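Glycosyl hydrolase, family 31/fibronectin type III domain protein (Clostridium perfringens, PDB 4LKS) binds galactose through a family 32 carbohydrate-binding module, a calcium-containing beta-sandwich that probably directs the parent family 31 glycoside hydrolase to galactose-bearing glycans. Local coordinates at residues I29-E34 against V64-K69; V92-I97 against T111-V116. All blocks are in the same frame, centred on the assembly; numbering follows the deposited sequence.

Interaction 1 (I29-E34 against V64-K69); sequences IYATSE and VSITIK
Tyr-30 and Thr-67 form a hydrogen-bonded antiparallel pair, in which Thr-67 N donates to Tyr-30 O at 2.8 Å, close to straight at 171°. Ile-29 N donates in turn to Thr-67 O, and beyond the last strand residue Thr-32 N reaches Ser-65 O at 3.0 Å. The fourth bond replaces a backbone acceptor with a side chain: Ser-65 N donates to Thr-32 OG1 at 2.8 Å. The Thr-32 hydroxyl lies beside its own backbone N (chi1 -52°), which turns it to the neighbouring strand, so one threonine meets both backbone N and O of Ser-65 as the strand ends. Between these bonds Ala-31 faces Ile-66 as a non-hydrogen-bonded pair, and Ala-31 CA makes a CA-H...O contact with Ser-65 O at 3.2 Å.

The closest carbon contacts between side chains lie toward the Ile-29 end. Ile-29 CG2 meets Lys-69 CB at 3.7 Å, the two side chains crossing at about a right angle, while Ile-29 CG1 rests by Thr-67 CG2 at 3.9 Å.

Strand 26-31 is one of the two outermost strands of the five-stranded sheet in this F5/8 type C-like beta-sandwich; strand 64-70 pairs on its far side with strand 140-148, and Trp-52 packs against Ala-31, Val-64 and Ile-66.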
# COMPACT_ATOMS: atom_id res chain seq x y z
N ILE A 29 -2.41 8.91 7.55
CA ILE A 29 -2.53 10.34 7.83
C ILE A 29 -2.80 11.19 6.60
O ILE A 29 -3.18 12.35 6.72
CB ILE A 29 -1.31 10.89 8.59
CG1 ILE A 29 -0.03 10.74 7.75
CG2 ILE A 29 -1.17 10.22 9.95
CD1 ILE A 29 1.09 11.64 8.24
N TYR A 30 -2.62 10.62 5.42
CA TYR A 30 -2.85 11.35 4.18
C TYR A 30 -3.06 10.41 3.01
O TYR A 30 -2.46 9.34 2.95
CB TYR A 30 -1.66 12.28 3.89
CG TYR A 30 -1.71 12.95 2.54
CD1 TYR A 30 -2.39 14.15 2.36
CD2 TYR A 30 -1.09 12.37 1.45
CE1 TYR A 30 -2.44 14.75 1.11
CE2 TYR A 30 -1.14 12.95 0.21
CZ TYR A 30 -1.80 14.14 0.04
OH TYR A 30 -1.84 14.72 -1.21
N ALA A 31 -3.89 10.81 2.06
CA ALA A 31 -3.94 10.17 0.76
C ALA A 31 -4.30 11.21 -0.28
O ALA A 31 -4.96 12.20 0.04
CB ALA A 31 -4.96 9.03 0.74
N THR A 32 -3.87 10.99 -1.51
CA THR A 32 -4.12 11.95 -2.59
C THR A 32 -5.61 12.21 -2.73
O THR A 32 -6.05 13.37 -2.89
CB THR A 32 -3.60 11.41 -3.90
OG1 THR A 32 -2.24 10.99 -3.75
CG2 THR A 32 -3.69 12.47 -4.98
N SER A 33 -6.39 11.14 -2.67
CA SER A 33 -7.83 11.25 -2.75
C SER A 33 -8.46 10.00 -2.16
O SER A 33 -7.76 9.00 -1.92
CB SER A 33 -8.28 11.46 -4.19
OG SER A 33 -7.92 10.37 -5.03
N GLU A 34 -9.77 10.06 -1.93
CA GLU A 34 -10.53 8.96 -1.37
C GLU A 34 -11.90 8.96 -2.05
O GLU A 34 -12.46 10.03 -2.30
CB GLU A 34 -10.71 9.14 0.14
CG GLU A 34 -9.41 9.14 0.95
CD GLU A 34 -9.59 9.76 2.32
OE1 GLU A 34 -9.69 11.01 2.41
OE2 GLU A 34 -9.66 9.01 3.32
N VAL A 64 -1.17 8.23 -7.44
CA VAL A 64 -1.77 8.59 -6.17
C VAL A 64 -0.96 7.93 -5.07
O VAL A 64 -0.27 6.93 -5.32
CB VAL A 64 -3.26 8.17 -6.06
CG1 VAL A 64 -4.11 8.89 -7.10
CG2 VAL A 64 -3.42 6.65 -6.18
N SER A 65 -1.03 8.47 -3.87
CA SER A 65 -0.25 7.92 -2.79
C SER A 65 -1.02 7.95 -1.48
O SER A 65 -2.05 8.65 -1.32
CB SER A 65 1.08 8.66 -2.64
OG SER A 65 0.88 9.93 -2.05
N ILE A 66 -0.54 7.15 -0.54
CA ILE A 66 -1.09 7.10 0.80
C ILE A 66 0.10 7.12 1.77
O ILE A 66 1.10 6.44 1.53
CB ILE A 66 -2.00 5.87 1.01
CG1 ILE A 66 -2.57 5.85 2.42
CG2 ILE A 66 -1.26 4.55 0.69
CD1 ILE A 66 -3.68 4.84 2.61
N THR A 67 -0.01 7.89 2.84
CA THR A 67 1.05 7.97 3.84
C THR A 67 0.59 7.36 5.15
O THR A 67 -0.46 7.75 5.69
CB THR A 67 1.49 9.41 4.10
OG1 THR A 67 1.99 9.99 2.89
CG2 THR A 67 2.59 9.44 5.18
N ILE A 68 1.36 6.39 5.63
CA ILE A 68 1.13 5.73 6.91
C ILE A 68 2.13 6.23 7.94
O ILE A 68 3.35 6.24 7.69
CB ILE A 68 1.28 4.20 6.78
CG1 ILE A 68 0.44 3.65 5.62
CG2 ILE A 68 0.96 3.51 8.13
CD1 ILE A 68 -1.04 4.07 5.60
N LYS A 69 1.61 6.64 9.09
CA LYS A 69 2.42 7.04 10.24
C LYS A 69 2.44 5.90 11.24
O LYS A 69 1.39 5.33 11.54
CB LYS A 69 1.81 8.28 10.90
CG LYS A 69 2.52 8.73 12.16
CD LYS A 69 1.75 9.85 12.84
CE LYS A 69 2.41 10.24 14.14
NZ LYS A 69 1.73 11.42 14.75

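Interaction 2 (V92-I97 against T111-V116); sequences VTEYKI and TGNLEV
Thr-111 meets Lys-96 as a non-hydrogen-bonded antiparallel pair, its CG2 4.0 Å from Lys-96 CG, and its CA makes a CA-H...O contact with Tyr-95 O. Gly-112 is gripped twice by Tyr-95: its N donates to Tyr-95 O at 3.1 Å and its O accepts from Tyr-95 N at 3.0 Å. The tyrosine ring also lies over this glycine. With CG set between the backbone N and carbonyl carbon (chi1 62°), the ring reaches across the strand, and Gly-112 CA stands 3.9 Å from the ring centroid, 28° off the normal, a CH-pi contact.

These pairs belong to the hairpin of strands 95-100 and 107-113, at the edge of the five-stranded sheet of the beta-sandwich. Just before it, Thr-93 and Glu-94 both face Lys-147 in a classic beta bulge.

Asn-113 pairs with Glu-94, the side chains side by side and pointing the same way. The backbone O of Asn-113 accepts from a water that is also 2.7 Å from Tyr-95 OH, in the ring plane. Leu-114 N donates to Thr-93 O at 2.8 Å from above the carbonyl plane, and Leu-114 CD2 touches Tyr-95 CE2. Past Glu-115, Val-116 CG2 meets Thr-93 CG2 at 3.7 Å.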
# COMPACT_ATOMS: atom_id res chain seq x y z
N VAL A 92 -2.86 -2.55 -7.52
CA VAL A 92 -1.63 -1.83 -7.84
C VAL A 92 -0.62 -2.77 -8.49
O VAL A 92 -0.32 -3.85 -7.97
CB VAL A 92 -1.02 -1.21 -6.57
CG1 VAL A 92 0.34 -0.60 -6.88
CG2 VAL A 92 -1.98 -0.16 -5.99
N THR A 93 -0.09 -2.38 -9.65
CA THR A 93 0.88 -3.23 -10.35
C THR A 93 2.29 -2.64 -10.42
O THR A 93 3.25 -3.37 -10.67
CB THR A 93 0.40 -3.61 -11.78
OG1 THR A 93 0.55 -2.49 -12.65
CG2 THR A 93 -1.05 -4.06 -11.76
N GLU A 94 2.41 -1.33 -10.22
CA GLU A 94 3.72 -0.68 -10.12
C GLU A 94 3.63 0.33 -8.98
O GLU A 94 2.65 1.08 -8.87
CB GLU A 94 4.14 0.02 -11.43
CG GLU A 94 5.62 0.41 -11.44
CD GLU A 94 6.02 1.35 -12.57
OE1 GLU A 94 5.14 1.89 -13.27
OE2 GLU A 94 7.24 1.58 -12.73
N TYR A 95 4.64 0.35 -8.12
CA TYR A 95 4.62 1.16 -6.91
C TYR A 95 5.96 1.84 -6.65
O TYR A 95 7.01 1.47 -7.21
CB TYR A 95 4.23 0.30 -5.68
CG TYR A 95 5.25 -0.79 -5.46
CD1 TYR A 95 6.42 -0.53 -4.74
CD2 TYR A 95 5.09 -2.05 -6.01
CE1 TYR A 95 7.40 -1.51 -4.57
CE2 TYR A 95 6.07 -3.04 -5.84
CZ TYR A 95 7.22 -2.75 -5.11
OH TYR A 95 8.21 -3.70 -4.94
N LYS A 96 5.92 2.82 -5.75
CA LYS A 96 7.11 3.43 -5.19
C LYS A 96 6.93 3.48 -3.68
O LYS A 96 5.81 3.66 -3.17
CB LYS A 96 7.33 4.84 -5.76
CG LYS A 96 8.53 5.57 -5.16
CD LYS A 96 8.85 6.86 -5.91
CE LYS A 96 7.79 7.92 -5.70
NZ LYS A 96 8.24 9.20 -6.34
N ILE A 97 8.04 3.28 -2.97
CA ILE A 97 8.06 3.40 -1.52
C ILE A 97 9.05 4.49 -1.12
O ILE A 97 10.20 4.50 -1.57
CB ILE A 97 8.48 2.08 -0.85
CG1 ILE A 97 7.40 1.03 -1.07
CG2 ILE A 97 8.70 2.30 0.65
CD1 ILE A 97 7.82 -0.37 -0.71
N THR A 111 11.39 1.21 -6.03
CA THR A 111 10.19 1.01 -6.84
C THR A 111 10.07 -0.47 -7.15
O THR A 111 10.96 -1.27 -6.83
CB THR A 111 10.24 1.83 -8.13
OG1 THR A 111 11.36 1.40 -8.91
CG2 THR A 111 10.39 3.30 -7.82
N GLY A 112 8.96 -0.87 -7.77
CA GLY A 112 8.84 -2.25 -8.18
C GLY A 112 7.51 -2.53 -8.84
O GLY A 112 6.67 -1.64 -9.00
N ASN A 113 7.32 -3.79 -9.21
CA ASN A 113 6.10 -4.21 -9.87
C ASN A 113 5.55 -5.45 -9.20
O ASN A 113 6.29 -6.20 -8.55
CB ASN A 113 6.37 -4.50 -11.35
CG ASN A 113 6.66 -3.24 -12.14
OD1 ASN A 113 5.76 -2.63 -12.74
ND2 ASN A 113 7.92 -2.84 -12.15
N LEU A 114 4.25 -5.65 -9.35
CA LEU A 114 3.58 -6.84 -8.84
C LEU A 114 2.99 -7.60 -10.02
O LEU A 114 2.46 -7.00 -10.95
CB LEU A 114 2.50 -6.47 -7.82
CG LEU A 114 2.99 -5.77 -6.54
CD1 LEU A 114 1.82 -5.44 -5.64
CD2 LEU A 114 4.02 -6.63 -5.79
N GLU A 115 3.12 -8.92 -9.97
CA GLU A 115 2.73 -9.77 -11.08
C GLU A 115 1.23 -9.75 -11.34
O GLU A 115 0.41 -9.81 -10.40
CB GLU A 115 3.17 -11.20 -10.78
CG GLU A 115 2.92 -12.19 -11.89
CD GLU A 115 3.42 -13.58 -11.51
OE1 GLU A 115 4.23 -13.67 -10.56
OE2 GLU A 115 2.99 -14.56 -12.15
N VAL A 116 0.86 -9.68 -12.61
CA VAL A 116 -0.54 -9.66 -13.03
C VAL A 116 -0.94 -11.05 -13.53
O VAL A 116 -0.09 -11.80 -14.03
CB VAL A 116 -0.76 -8.59 -14.11
CG1 VAL A 116 -2.19 -8.58 -14.59
CG2 VAL A 116 -0.41 -7.21 -13.57
O HOH W 1 7.95 -5.91 -6.42

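Overall arrangement
From the N terminus, strand 26-31 is followed by a largely loop-built connection that carries four of the five calcium-binding residues, Asn-42, Asp-45, Asp-47 and Thr-50, along with His-53 and Tyr-56 of the galactose pocket. Interaction 1 closes this connection when the chain returns as strand 64-70. Strand 73-82 then enters the four-stranded sheet, and the chain passes Arg-84 and Asn-89 of the pocket before interaction 2 opens. That contact closes a shorter loop, that of hairpin 95-100/107-113, so the two are in series and neither nest nor cross. The centres of interactions 1 and 2 lie about 17 Å apart. Each joins an outermost strand to its inner neighbour, at opposite edges of one sheet, with strand 140-148 between the two pairs.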